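Local coordinates for GDSL-like Lipase (Parabacteroides distasonis, PDB 3P94), which is a GDSL-like serine hydrolase of the SGNH family, with a catalytic triad and a flavodoxin-like fold, and may act as a lysophospholipase, at residues F44-F49 and G187-E192; V50-S55 and I71-K76; V64-D69 and E108-N113; I80-N85 and G101-M106; K116-S121 and E197-T202. All coordinates share one frame; numbering follows the deposited sequence. Where two conformers were deposited one is given.

Interaction 1: F44-F49 and G187-E192; sequences FIRNNF and GYKIME
Arg46 and Glu192 come at each other from opposite directions, and one strong bond is the tight part of the contact: Arg46 NH2 gives a proton to Glu192 OE2 at 2.8 Å, with an N-H...O angle of 162°. The oxygen lies in the guanidinium plane at its edge, whereas the nitrogen stands 37° out of the carboxylate plane. Glu192 gets there by a chain stretched straight beyond CG, with CG anti to the backbone N (chi1 173°). Its other oxygen is taken from its own helix, Lys189 NZ reaching Glu192 OE1 at 2.9 Å. The two cations come close without bonding, Arg46 NH2 and Lys189 NZ being 3.4 Å apart, and Asp40 pairs with both, so the carboxylates probably offset their charge. The solvent side is looser: a water accepts from Arg46 NE and Asn47 ND2 and donates to Glu192 OE2, at 2.7 Å from that oxygen. Within 44-49 itself, a Schellman motif at Asn48, where Phe49 N bonds back to Phe44 O, ends the short helix. Arg46, Lys189 and Glu192, with Asp40, make a surface salt-bridge network tying helix 43-47 to helix 185-202.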
# COMPACT_ATOMS: atom_id res chain seq x y z
N PHE A 44 -5.58 7.11 11.67
CA PHE A 44 -6.65 6.22 11.22
C PHE A 44 -7.92 6.45 12.04
O PHE A 44 -8.98 6.58 11.45
CB PHE A 44 -6.20 4.75 11.28
CG PHE A 44 -4.99 4.48 10.42
CD1 PHE A 44 -5.13 4.30 9.05
CD2 PHE A 44 -3.71 4.44 10.97
CE1 PHE A 44 -4.01 4.05 8.24
CE2 PHE A 44 -2.59 4.21 10.16
CZ PHE A 44 -2.75 4.02 8.80
N ILE A 45 -7.81 6.53 13.37
CA ILE A 45 -8.95 6.69 14.28
C ILE A 45 -9.72 8.00 14.02
O ILE A 45 -10.94 7.95 13.97
CB ILE A 45 -8.47 6.55 15.76
CG1 ILE A 45 -8.23 5.08 16.17
CG2 ILE A 45 -9.36 7.27 16.74
CD1 ILE A 45 -7.00 4.88 17.18
N ARG A 46 -9.03 9.15 13.84
CA ARG A 46 -9.72 10.45 13.63
C ARG A 46 -10.47 10.53 12.29
O ARG A 46 -11.39 11.33 12.14
CB ARG A 46 -8.77 11.64 13.79
CG ARG A 46 -7.70 11.81 12.70
CD ARG A 46 -6.69 12.85 13.14
NE ARG A 46 -5.67 13.10 12.12
CZ ARG A 46 -4.38 12.85 12.27
NH1 ARG A 46 -3.92 12.33 13.41
NH2 ARG A 46 -3.53 13.11 11.29
N ASN A 47 -10.10 9.68 11.33
CA ASN A 47 -10.74 9.66 10.02
C ASN A 47 -11.65 8.44 9.82
O ASN A 47 -12.26 8.31 8.76
CB ASN A 47 -9.66 9.67 8.96
CG ASN A 47 -8.96 10.98 8.82
OD1 ASN A 47 -9.56 11.98 8.41
ND2 ASN A 47 -7.67 11.00 9.13
N ASN A 48 -11.73 7.56 10.84
CA ASN A 48 -12.49 6.31 10.81
C ASN A 48 -11.94 5.42 9.68
O ASN A 48 -12.69 4.91 8.85
CB ASN A 48 -14.02 6.54 10.70
CG ASN A 48 -14.87 5.29 10.87
OD1 ASN A 48 -14.48 4.32 11.54
ND2 ASN A 48 -16.04 5.29 10.23
N PHE A 49 -10.62 5.27 9.63
CA PHE A 49 -9.92 4.39 8.69
C PHE A 49 -9.47 3.14 9.42
O PHE A 49 -9.17 3.20 10.62
CB PHE A 49 -8.72 5.10 8.02
CG PHE A 49 -8.99 6.34 7.20
CD1 PHE A 49 -10.23 6.55 6.60
CD2 PHE A 49 -7.98 7.26 6.96
CE1 PHE A 49 -10.47 7.68 5.82
CE2 PHE A 49 -8.21 8.39 6.16
CZ PHE A 49 -9.46 8.59 5.60
N GLY A 187 7.15 13.01 5.88
CA GLY A 187 6.70 12.30 4.69
C GLY A 187 5.27 11.87 4.83
O GLY A 187 4.48 12.05 3.90
N TYR A 188 4.89 11.34 6.02
CA TYR A 188 3.51 10.90 6.27
C TYR A 188 2.52 12.05 6.19
O TYR A 188 1.38 11.82 5.78
CB TYR A 188 3.39 10.19 7.63
CG TYR A 188 3.84 8.75 7.60
CD1 TYR A 188 3.23 7.83 6.75
CD2 TYR A 188 4.90 8.31 8.38
CE1 TYR A 188 3.65 6.50 6.70
CE2 TYR A 188 5.33 6.99 8.35
CZ TYR A 188 4.69 6.08 7.51
OH TYR A 188 5.12 4.78 7.47
N LYS A 189 2.94 13.27 6.57
CA LYS A 189 2.07 14.45 6.51
C LYS A 189 1.81 14.86 5.05
O LYS A 189 0.68 15.27 4.74
CB LYS A 189 2.65 15.61 7.35
CG LYS A 189 2.52 15.39 8.87
CD LYS A 189 1.08 15.62 9.37
CE LYS A 189 0.76 14.89 10.65
NZ LYS A 189 -0.68 15.03 10.99
N ILE A 190 2.81 14.70 4.15
CA ILE A 190 2.63 14.96 2.71
C ILE A 190 1.59 13.95 2.19
O ILE A 190 0.63 14.31 1.52
CB ILE A 190 3.98 14.87 1.91
CG1 ILE A 190 4.88 16.08 2.21
CG2 ILE A 190 3.73 14.72 0.37
CD1 ILE A 190 6.29 15.94 1.75
N MSE A 191 1.79 12.68 2.54
CA MSE A 191 0.91 11.58 2.14
C MSE A 191 -0.52 11.78 2.65
O MSE A 191 -1.46 11.59 1.87
CB MSE A 191 1.46 10.25 2.65
CG MSE A 191 2.73 9.82 1.92
SE MSE A 191 3.57 8.38 2.88
CE MSE A 191 2.33 6.99 2.56
N GLU A 192 -0.68 12.16 3.93
CA GLU A 192 -1.97 12.39 4.57
C GLU A 192 -2.82 13.39 3.77
O GLU A 192 -3.98 13.10 3.50
CB GLU A 192 -1.78 12.86 6.02
CG GLU A 192 -3.06 13.29 6.73
CD GLU A 192 -2.91 13.74 8.17
OE1 GLU A 192 -1.81 13.59 8.75
OE2 GLU A 192 -3.92 14.24 8.72
O HOH W 1 -6.46 13.82 9.43

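Interaction 2: V50-S55 and I71-K76; sequences VDRGIS and INLKPK
This is a small, mainly apolar buried contact at one end of a beta-alpha-beta crossover, where Leu73, in the turn that follows helix 59-71, reaches back to Val50 and Arg52 of the edge strand 49-53. One methyl does the touching: Leu73 CD1 lies 3.9 Å from Val50 CG1 and 4.1 Å from Arg52 NE. The leucine crosses the arginine at about a right angle. Val50 CG1 plays a double part, because it also lies over the centre of the guanidinium face of Arg52, 3.5 Å above the plane. The bend of the arginine at chi2 (-65°) folds the chain back over its own strand, and Arg52 NH1 donates to Asp51 O at 2.8 Å. With Asn16 OD1 accepting from NE, the two bonds fix how the guanidinium is turned. Replacing Arg52 with a leucine would remove these donors and would probably leave Asn16 OD1 without its mate and Val50 CG1 without the flat group it covers. Just beside it, Asp51 OD1 accepts from Gly53 N, an Asx turn. Leu73 itself is set by a type I turn from Ile71 to Lys74, and its carbonyl bonds to Ser23. The contact thus bridges across strand 23-29, which runs between strands 49-53 and 75-81 and gives Val50 its backbone partners Val25 and Phe27, while helix 59-71 brings Asp69 against Arg52.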
# COMPACT_ATOMS: atom_id res chain seq x y z
N VAL A 50 -9.41 2.01 8.71
CA VAL A 50 -8.97 0.74 9.29
C VAL A 50 -7.56 0.47 8.76
O VAL A 50 -7.37 0.37 7.55
CB VAL A 50 -9.95 -0.43 8.98
CG1 VAL A 50 -9.42 -1.75 9.50
CG2 VAL A 50 -11.33 -0.15 9.56
N ASP A 51 -6.58 0.38 9.66
CA ASP A 51 -5.17 0.16 9.31
C ASP A 51 -4.90 -1.34 9.22
O ASP A 51 -5.01 -2.07 10.21
CB ASP A 51 -4.27 0.86 10.36
CG ASP A 51 -2.78 0.53 10.33
OD1 ASP A 51 -2.29 0.03 9.27
OD2 ASP A 51 -2.10 0.81 11.35
N ARG A 52 -4.55 -1.81 8.02
CA ARG A 52 -4.26 -3.23 7.80
C ARG A 52 -2.89 -3.40 7.10
O ARG A 52 -2.69 -4.36 6.34
CB ARG A 52 -5.41 -3.92 7.02
CG ARG A 52 -6.70 -4.12 7.85
CD ARG A 52 -6.47 -5.08 9.03
NE ARG A 52 -7.63 -5.27 9.90
CZ ARG A 52 -7.85 -4.58 11.02
NH1 ARG A 52 -7.02 -3.62 11.39
NH2 ARG A 52 -8.91 -4.84 11.76
N GLY A 53 -1.94 -2.52 7.43
CA GLY A 53 -0.58 -2.62 6.91
C GLY A 53 0.22 -3.66 7.68
O GLY A 53 0.04 -3.79 8.89
N ILE A 54 1.06 -4.44 6.98
CA ILE A 54 1.92 -5.45 7.63
C ILE A 54 3.33 -5.34 7.07
O ILE A 54 3.54 -5.58 5.87
CB ILE A 54 1.39 -6.92 7.53
CG1 ILE A 54 0.04 -7.08 8.27
CG2 ILE A 54 2.43 -7.89 8.14
CD1 ILE A 54 -0.57 -8.51 8.24
N SER A 55 4.30 -5.03 7.96
CA SER A 55 5.71 -4.89 7.59
C SER A 55 6.24 -6.08 6.78
O SER A 55 5.92 -7.22 7.10
CB SER A 55 6.56 -4.73 8.84
OG SER A 55 6.27 -3.49 9.46
N ILE A 71 -12.13 -7.67 2.20
CA ILE A 71 -13.46 -8.14 1.76
C ILE A 71 -14.40 -8.39 2.96
O ILE A 71 -15.52 -7.86 2.97
CB ILE A 71 -13.38 -9.41 0.87
CG1 ILE A 71 -12.55 -9.12 -0.43
CG2 ILE A 71 -14.79 -9.94 0.55
CD1 ILE A 71 -12.14 -10.29 -1.27
N ASN A 72 -13.95 -9.16 3.97
CA ASN A 72 -14.78 -9.50 5.13
C ASN A 72 -15.13 -8.29 6.02
O ASN A 72 -16.09 -8.38 6.80
CB ASN A 72 -14.16 -10.61 5.94
CG ASN A 72 -14.17 -11.96 5.22
OD1 ASN A 72 -14.83 -12.15 4.19
ND2 ASN A 72 -13.43 -12.93 5.74
N LEU A 73 -14.42 -7.15 5.85
CA LEU A 73 -14.72 -5.94 6.62
C LEU A 73 -15.76 -5.07 5.89
O LEU A 73 -16.22 -4.08 6.45
CB LEU A 73 -13.44 -5.13 6.93
CG LEU A 73 -12.37 -5.84 7.79
CD1 LEU A 73 -11.24 -4.90 8.10
CD2 LEU A 73 -12.95 -6.38 9.11
N LYS A 74 -16.16 -5.46 4.66
CA LYS A 74 -17.14 -4.77 3.80
C LYS A 74 -16.93 -3.22 3.79
O LYS A 74 -17.86 -2.48 4.14
CB LYS A 74 -18.58 -5.14 4.23
CG LYS A 74 -18.92 -6.62 4.03
CD LYS A 74 -20.28 -6.96 4.61
CE LYS A 74 -20.76 -8.32 4.18
NZ LYS A 74 -22.17 -8.55 4.61
N PRO A 75 -15.74 -2.69 3.44
CA PRO A 75 -15.57 -1.23 3.43
C PRO A 75 -16.16 -0.58 2.18
O PRO A 75 -16.40 -1.25 1.20
CB PRO A 75 -14.05 -1.06 3.45
CG PRO A 75 -13.55 -2.23 2.68
CD PRO A 75 -14.50 -3.36 3.00
N LYS A 76 -16.33 0.75 2.22
CA LYS A 76 -16.77 1.53 1.07
C LYS A 76 -15.64 1.56 0.05
O LYS A 76 -15.87 1.45 -1.16
CB LYS A 76 -17.14 2.97 1.49
CG LYS A 76 -18.39 3.08 2.36
CD LYS A 76 -18.69 4.53 2.69
CE LYS A 76 -19.99 4.66 3.45
NZ LYS A 76 -20.46 6.06 3.47

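Interaction 3: V64-D69 and E108-N113; sequences VRFRQD and ELAKAN
Helices 59-71 and 96-112 run nearly parallel where Phe66 faces Leu109, their short segments crossing at -28° with axes 11.2 Å apart. At that separation the gap is filled by side chains, chiefly the Phe66 ring. With CG anti to the backbone N (chi1 -153°), it leans across to the other helix: Phe66 CD2 lies 4.2 Å from Leu109 CB, and Phe66 CE2 is 4.1 Å from Ala110 CB. The phenylalanine and the leucine slide past each other in opposite directions. Ala110, being short, lets the ring come close to the backbone, obliquely, with Phe66 CE2 4.0 Å from Ala110 N. Toward the surface Arg67 adds a looser touch, Arg67 NH2 coming to 4.1 Å from Leu109 CD2, which sits at the edge of the guanidinium. The polar groups bond within their own helix or elsewhere in the chain, not across this pair. Arg65 NH1 donates to the anti lone pair of Asp69 OD2, and Asn113 ND2 gives an almost straight bond of 2.7 Å to Leu109 O at the end of its helix. Because the pairing across the helices is apolar, with a charged group only at the outer margin, it rests on shape and burial and not on directional bonds.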
# COMPACT_ATOMS: atom_id res chain seq x y z
N VAL A 64 -3.56 -12.87 -0.85
CA VAL A 64 -4.06 -13.99 -0.05
C VAL A 64 -4.78 -13.46 1.24
O VAL A 64 -5.85 -13.96 1.59
CB VAL A 64 -2.93 -15.00 0.27
CG1 VAL A 64 -3.34 -16.01 1.34
CG2 VAL A 64 -2.51 -15.73 -1.01
N ARG A 65 -4.22 -12.44 1.89
CA ARG A 65 -4.77 -11.81 3.10
C ARG A 65 -6.00 -10.92 2.82
O ARG A 65 -6.76 -10.60 3.74
CB ARG A 65 -3.64 -10.96 3.72
CG ARG A 65 -3.95 -10.40 5.08
CD ARG A 65 -2.72 -9.93 5.79
NE ARG A 65 -1.96 -8.86 5.11
CZ ARG A 65 -2.17 -7.56 5.26
NH1 ARG A 65 -3.21 -7.13 5.96
NH2 ARG A 65 -1.36 -6.68 4.70
N PHE A 66 -6.18 -10.50 1.54
CA PHE A 66 -7.21 -9.58 1.06
C PHE A 66 -8.63 -9.93 1.52
O PHE A 66 -9.38 -9.03 1.87
CB PHE A 66 -7.18 -9.49 -0.48
CG PHE A 66 -7.70 -8.19 -1.03
CD1 PHE A 66 -6.93 -7.03 -0.98
CD2 PHE A 66 -8.95 -8.12 -1.63
CE1 PHE A 66 -7.41 -5.82 -1.49
CE2 PHE A 66 -9.43 -6.91 -2.15
CZ PHE A 66 -8.65 -5.78 -2.07
N ARG A 67 -9.00 -11.22 1.48
CA ARG A 67 -10.34 -11.65 1.87
C ARG A 67 -10.64 -11.34 3.37
O ARG A 67 -11.69 -10.79 3.67
CB ARG A 67 -10.55 -13.14 1.54
CG ARG A 67 -11.91 -13.70 1.94
CD ARG A 67 -12.31 -14.90 1.09
NE ARG A 67 -12.29 -14.57 -0.34
CZ ARG A 67 -13.26 -13.93 -0.99
NH1 ARG A 67 -14.38 -13.60 -0.36
NH2 ARG A 67 -13.12 -13.63 -2.27
N GLN A 68 -9.71 -11.68 4.29
CA GLN A 68 -9.89 -11.47 5.73
C GLN A 68 -9.78 -10.00 6.14
O GLN A 68 -10.59 -9.51 6.92
CB GLN A 68 -8.86 -12.30 6.52
CG GLN A 68 -8.97 -12.13 8.06
CD GLN A 68 -7.83 -12.72 8.84
OE1 GLN A 68 -7.88 -13.88 9.25
NE2 GLN A 68 -6.81 -11.90 9.11
N ASP A 69 -8.76 -9.31 5.64
CA ASP A 69 -8.48 -7.95 6.05
C ASP A 69 -9.12 -6.85 5.22
O ASP A 69 -9.02 -5.70 5.62
CB ASP A 69 -6.96 -7.78 6.14
CG ASP A 69 -6.34 -8.49 7.36
OD1 ASP A 69 -7.11 -9.02 8.19
OD2 ASP A 69 -5.10 -8.49 7.49
N GLU A 108 -9.85 -6.52 -8.90
CA GLU A 108 -10.99 -7.30 -9.41
C GLU A 108 -11.78 -7.95 -8.26
O GLU A 108 -13.01 -7.99 -8.34
CB GLU A 108 -10.51 -8.34 -10.43
CG GLU A 108 -10.07 -7.70 -11.74
CD GLU A 108 -9.75 -8.64 -12.89
OE1 GLU A 108 -9.66 -9.87 -12.68
OE2 GLU A 108 -9.60 -8.13 -14.02
N LEU A 109 -11.10 -8.42 -7.20
CA LEU A 109 -11.78 -8.99 -6.03
C LEU A 109 -12.57 -7.92 -5.29
O LEU A 109 -13.70 -8.19 -4.86
CB LEU A 109 -10.77 -9.67 -5.06
CG LEU A 109 -10.22 -11.02 -5.48
CD1 LEU A 109 -9.13 -11.46 -4.52
CD2 LEU A 109 -11.32 -12.10 -5.57
N ALA A 110 -12.00 -6.71 -5.16
CA ALA A 110 -12.67 -5.58 -4.52
C ALA A 110 -13.91 -5.17 -5.31
O ALA A 110 -14.97 -4.98 -4.71
CB ALA A 110 -11.71 -4.40 -4.38
N LYS A 111 -13.80 -5.05 -6.66
CA LYS A 111 -14.93 -4.64 -7.48
C LYS A 111 -16.08 -5.69 -7.41
O LYS A 111 -17.25 -5.31 -7.33
CB LYS A 111 -14.50 -4.39 -8.93
CG LYS A 111 -15.61 -3.79 -9.80
CD LYS A 111 -15.18 -3.65 -11.26
CE LYS A 111 -16.35 -3.49 -12.20
NZ LYS A 111 -17.12 -2.24 -11.94
N ALA A 112 -15.74 -6.99 -7.42
CA ALA A 112 -16.72 -8.08 -7.33
C ALA A 112 -17.48 -8.05 -5.99
O ALA A 112 -18.60 -8.56 -5.90
CB ALA A 112 -16.02 -9.41 -7.51
N ASN A 113 -16.88 -7.44 -4.96
CA ASN A 113 -17.44 -7.32 -3.63
C ASN A 113 -17.93 -5.88 -3.33
O ASN A 113 -18.23 -5.55 -2.17
CB ASN A 113 -16.42 -7.79 -2.60
CG ASN A 113 -16.32 -9.28 -2.61
OD1 ASN A 113 -17.10 -9.98 -1.96
ND2 ASN A 113 -15.41 -9.80 -3.43

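Interaction 4: I80-N85 and G101-M106; sequences ILAGIN and GNLVSM
Leu103 drops a single methyl onto Ile80 and Ala82, in the classic helix-on-sheet packing of a flavodoxin-like alpha/beta fold: strand 75-81 lies under helix 96-112, which leads on to the adjacent parallel strand 116-120. Leu103 CD2 is 4.0 Å from Ile80 CG2 and also 4.0 Å from Ala82 CB, so it straddles two residues whose side chains point from the same face. With CG beside its own backbone N (chi1 -65°), the leucine slides alongside Ile80 in the opposite direction. One turn later the selenomethionine Met106 joins in. The isoleucine's other branch meets it, Ile80 CD1 lying 4.2 Å from Met106 CB. Around this shell Phe119 touches both Ile80 and Leu103, while Ile147 of helix 137-153 also packs on the leucine, and Met62 touches Ala82. Farther on, the strand gives way to Gly83, the N-cap of helix 84-87, and then to Ile84 and Asn85. Gly-Ile-Asn, followed by an aspartate, fits the GxND block of SGNH hydrolases, whose asparagine helps form the oxyanion hole in relatives; Asn85 ND2 here bonds to Gln57 O. At Gly83 phi is 125°, and a side chain there would press on the carbonyl O of Ala82.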
# COMPACT_ATOMS: atom_id res chain seq x y z
N ILE A 80 -4.82 1.01 -1.52
CA ILE A 80 -3.75 0.04 -1.67
C ILE A 80 -2.42 0.72 -1.99
O ILE A 80 -2.30 1.42 -2.98
CB ILE A 80 -4.09 -1.04 -2.76
CG1 ILE A 80 -5.42 -1.78 -2.44
CG2 ILE A 80 -2.92 -2.05 -2.94
CD1 ILE A 80 -6.02 -2.61 -3.62
N LEU A 81 -1.41 0.47 -1.14
CA LEU A 81 -0.05 0.93 -1.34
C LEU A 81 0.83 -0.31 -1.18
O LEU A 81 1.06 -0.77 -0.07
CB LEU A 81 0.35 2.07 -0.39
CG LEU A 81 1.84 2.52 -0.44
CD1 LEU A 81 2.23 3.03 -1.83
CD2 LEU A 81 2.10 3.59 0.60
N ALA A 82 1.25 -0.88 -2.32
CA ALA A 82 1.99 -2.14 -2.33
C ALA A 82 2.87 -2.30 -3.57
O ALA A 82 2.61 -1.68 -4.60
CB ALA A 82 0.98 -3.29 -2.30
N GLY A 83 3.88 -3.15 -3.45
CA GLY A 83 4.79 -3.45 -4.54
C GLY A 83 6.27 -3.25 -4.26
O GLY A 83 7.09 -3.89 -4.91
N ILE A 84 6.63 -2.35 -3.31
CA ILE A 84 8.04 -2.09 -3.02
C ILE A 84 8.76 -3.34 -2.49
O ILE A 84 9.91 -3.58 -2.87
CB ILE A 84 8.28 -0.84 -2.11
CG1 ILE A 84 9.74 -0.36 -2.21
CG2 ILE A 84 7.92 -1.09 -0.64
CD1 ILE A 84 10.21 0.11 -3.58
N ASN A 85 8.10 -4.16 -1.65
CA ASN A 85 8.77 -5.35 -1.11
C ASN A 85 8.89 -6.45 -2.18
O ASN A 85 9.80 -7.26 -2.10
CB ASN A 85 8.10 -5.85 0.15
CG ASN A 85 8.25 -4.85 1.29
OD1 ASN A 85 9.33 -4.30 1.54
ND2 ASN A 85 7.18 -4.59 1.97
N GLY A 101 0.12 -7.86 -11.77
CA GLY A 101 -0.95 -8.85 -11.87
C GLY A 101 -1.65 -9.11 -10.55
O GLY A 101 -2.88 -9.24 -10.51
N ASN A 102 -0.87 -9.16 -9.45
CA ASN A 102 -1.40 -9.33 -8.10
C ASN A 102 -2.28 -8.13 -7.71
O ASN A 102 -3.33 -8.32 -7.09
CB ASN A 102 -0.28 -9.49 -7.09
CG ASN A 102 0.32 -10.87 -7.01
OD1 ASN A 102 -0.29 -11.86 -7.39
ND2 ASN A 102 1.50 -10.97 -6.46
N LEU A 103 -1.84 -6.91 -8.09
CA LEU A 103 -2.59 -5.68 -7.81
C LEU A 103 -3.90 -5.68 -8.61
O LEU A 103 -4.93 -5.31 -8.06
CB LEU A 103 -1.75 -4.42 -8.13
CG LEU A 103 -0.48 -4.21 -7.25
CD1 LEU A 103 0.48 -3.22 -7.91
CD2 LEU A 103 -0.84 -3.74 -5.86
N VAL A 104 -3.87 -6.16 -9.88
CA VAL A 104 -5.08 -6.27 -10.74
C VAL A 104 -6.06 -7.29 -10.11
O VAL A 104 -7.27 -7.02 -10.07
CB VAL A 104 -4.73 -6.65 -12.20
CG1 VAL A 104 -5.98 -6.90 -13.05
CG2 VAL A 104 -3.86 -5.57 -12.85
N SER A 105 -5.56 -8.42 -9.60
CA SER A 105 -6.41 -9.43 -8.96
C SER A 105 -7.05 -8.85 -7.68
O SER A 105 -8.23 -9.10 -7.47
CB SER A 105 -5.61 -10.68 -8.65
OG SER A 105 -5.43 -11.41 -9.86
N MSE A 106 -6.31 -8.04 -6.88
CA MSE A 106 -6.89 -7.36 -5.70
C MSE A 106 -8.01 -6.40 -6.14
O MSE A 106 -9.09 -6.40 -5.54
CB MSE A 106 -5.84 -6.61 -4.89
CG MSE A 106 -4.88 -7.53 -4.12
SE MSE A 106 -3.72 -6.46 -2.94
CE MSE A 106 -2.04 -6.77 -3.85

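Interaction 5: K116-S121 and E197-T202; sequences KVIFCS and EAIHKT
Ile199 and Thr202, in the last turns of helix 185-202, both meet Ile118 of strand 116-120, the helix running back against the strand at 158° with the short axes 10.2 Å apart. Taken in order, Ala198 comes first. Its methyl faces the strand and packs on Thr157 and Val159 of the next strand, while Ala198 O holds two donors of Thr202 on opposite faces of its plane, the backbone N and the hydroxyl. Next, Ile199 crosses Ile118 at about a right angle, and Ile199 CG1 meets Ile118 CD1 at 3.9 Å. Thr202 then carries most of the contact. It meets Ile118 tip to tip, Thr202 CG2 being 3.9 Å from Ile118 CG1, and its other branch turns back to the helix, Thr202 OG1 donating to Ala198 O at 2.6 Å. With CG2 anti to the backbone N, the methyl goes to the strand and leaves the hydroxyl beside that N. The same hydroxyl is hydrogen-bonded to Thr157 OG1. A glycine in this place would take away both branches, and would probably open a gap over Ile118 and cost Thr157 OG1 this partner. At the start of the strand, Lys116 slides past the threonine, Lys116 CD 4.0 Å from Thr202 CG2, until Lys116 NZ donates to Thr202 O at 3.3 Å in the carbonyl plane. The chemistry is graded: a greasy inner half, an amphipathic threonine, then a long bond from the ammonium to a carbonyl at the helix C-terminus, whose partial negative charge would probably favour it.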
# COMPACT_ATOMS: atom_id res chain seq x y z
N LYS A 116 -14.74 0.14 -3.62
CA LYS A 116 -14.03 1.08 -4.51
C LYS A 116 -12.53 0.97 -4.26
O LYS A 116 -12.10 0.98 -3.11
CB LYS A 116 -14.51 2.53 -4.27
CG LYS A 116 -15.92 2.80 -4.75
CD LYS A 116 -16.26 4.27 -4.63
CE LYS A 116 -17.69 4.54 -5.05
NZ LYS A 116 -18.32 5.54 -4.15
N VAL A 117 -11.73 0.85 -5.33
CA VAL A 117 -10.27 0.75 -5.18
C VAL A 117 -9.61 2.11 -5.39
O VAL A 117 -9.79 2.75 -6.43
CB VAL A 117 -9.63 -0.31 -6.10
CG1 VAL A 117 -8.11 -0.32 -5.97
CG2 VAL A 117 -10.20 -1.70 -5.80
N ILE A 118 -8.78 2.50 -4.42
CA ILE A 118 -7.95 3.68 -4.49
C ILE A 118 -6.50 3.18 -4.54
O ILE A 118 -6.00 2.65 -3.56
CB ILE A 118 -8.22 4.67 -3.32
CG1 ILE A 118 -9.65 5.26 -3.42
CG2 ILE A 118 -7.16 5.77 -3.30
CD1 ILE A 118 -10.19 5.87 -2.13
N PHE A 119 -5.87 3.28 -5.72
CA PHE A 119 -4.49 2.83 -5.89
C PHE A 119 -3.53 3.96 -5.58
O PHE A 119 -3.76 5.10 -5.99
CB PHE A 119 -4.25 2.33 -7.33
CG PHE A 119 -4.51 0.86 -7.56
CD1 PHE A 119 -3.80 -0.10 -6.85
CD2 PHE A 119 -5.42 0.44 -8.52
CE1 PHE A 119 -4.04 -1.46 -7.06
CE2 PHE A 119 -5.65 -0.93 -8.73
CZ PHE A 119 -4.96 -1.87 -8.00
N CYS A 120 -2.43 3.63 -4.88
CA CYS A 120 -1.37 4.58 -4.54
C CYS A 120 -0.13 4.27 -5.33
O CYS A 120 0.27 3.11 -5.44
CB CYS A 120 -1.07 4.57 -3.05
SG CYS A 120 -2.49 4.97 -2.00
N SER A 121 0.56 5.33 -5.77
CA SER A 121 1.86 5.22 -6.42
C SER A 121 2.83 4.63 -5.43
O SER A 121 2.85 5.07 -4.28
CB SER A 121 2.36 6.62 -6.81
OG SER A 121 2.63 7.38 -5.64
N GLU A 197 -7.60 14.01 0.30
CA GLU A 197 -8.23 14.68 -0.84
C GLU A 197 -8.78 13.63 -1.82
O GLU A 197 -9.90 13.78 -2.30
CB GLU A 197 -7.22 15.61 -1.53
CG GLU A 197 -7.84 16.73 -2.35
CD GLU A 197 -6.87 17.79 -2.84
OE1 GLU A 197 -5.85 18.04 -2.15
OE2 GLU A 197 -7.14 18.39 -3.90
N ALA A 198 -8.02 12.55 -2.08
CA ALA A 198 -8.43 11.46 -2.97
C ALA A 198 -9.64 10.69 -2.39
O ALA A 198 -10.58 10.41 -3.13
CB ALA A 198 -7.28 10.51 -3.21
N ILE A 199 -9.62 10.37 -1.08
CA ILE A 199 -10.71 9.65 -0.41
C ILE A 199 -12.00 10.49 -0.43
O ILE A 199 -13.05 9.95 -0.76
CB ILE A 199 -10.31 9.22 1.04
CG1 ILE A 199 -9.29 8.05 1.00
CG2 ILE A 199 -11.53 8.84 1.90
CD1 ILE A 199 -8.43 7.89 2.28
N HIS A 200 -11.91 11.79 -0.07
CA HIS A 200 -13.08 12.67 -0.01
C HIS A 200 -13.72 12.89 -1.39
O HIS A 200 -14.93 13.07 -1.45
CB HIS A 200 -12.75 14.02 0.67
CG HIS A 200 -12.28 13.89 2.09
ND1 HIS A 200 -11.49 14.87 2.68
CD2 HIS A 200 -12.48 12.90 2.99
CE1 HIS A 200 -11.24 14.44 3.91
NE2 HIS A 200 -11.81 13.26 4.14
N LYS A 201 -12.94 12.80 -2.48
CA LYS A 201 -13.48 12.93 -3.83
C LYS A 201 -14.08 11.59 -4.32
O LYS A 201 -15.03 11.63 -5.11
CB LYS A 201 -12.42 13.50 -4.82
CG LYS A 201 -11.30 12.56 -5.27
N THR A 202 -13.59 10.43 -3.82
CA THR A 202 -14.02 9.08 -4.20
C THR A 202 -15.17 8.53 -3.33
O THR A 202 -16.07 7.87 -3.86
CB THR A 202 -12.81 8.11 -4.09
OG1 THR A 202 -11.69 8.68 -4.75
CG2 THR A 202 -13.09 6.72 -4.68

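Overall arrangement
Interactions 3 and 4 lie on one face of the parallel sheet and interaction 5 on the other; interaction 1 joins two helices at the surface. Interactions 3 and 4 share helix 96-112 and meet where Phe66 CE1 lies 4.1 Å from Ile80 CD1; interaction 5 joins interaction 4 through Ile80 N and Ile118 O, 2.9 Å apart. Helix 185-202 serves interactions 1 and 5, and Phe49 CZ touches Ile199 CD1 at 3.5 Å. Interaction 2 is tied to interaction 3 by Arg65 NH1 and Arg52 O, 2.8 Å apart. Segments of interactions 1, 2 and 4 lie near the probable triad serine, Ser31: Ser55 touches it, Tyr188 OH bonds to Ile32 O, and Asn85 packs on Asn30.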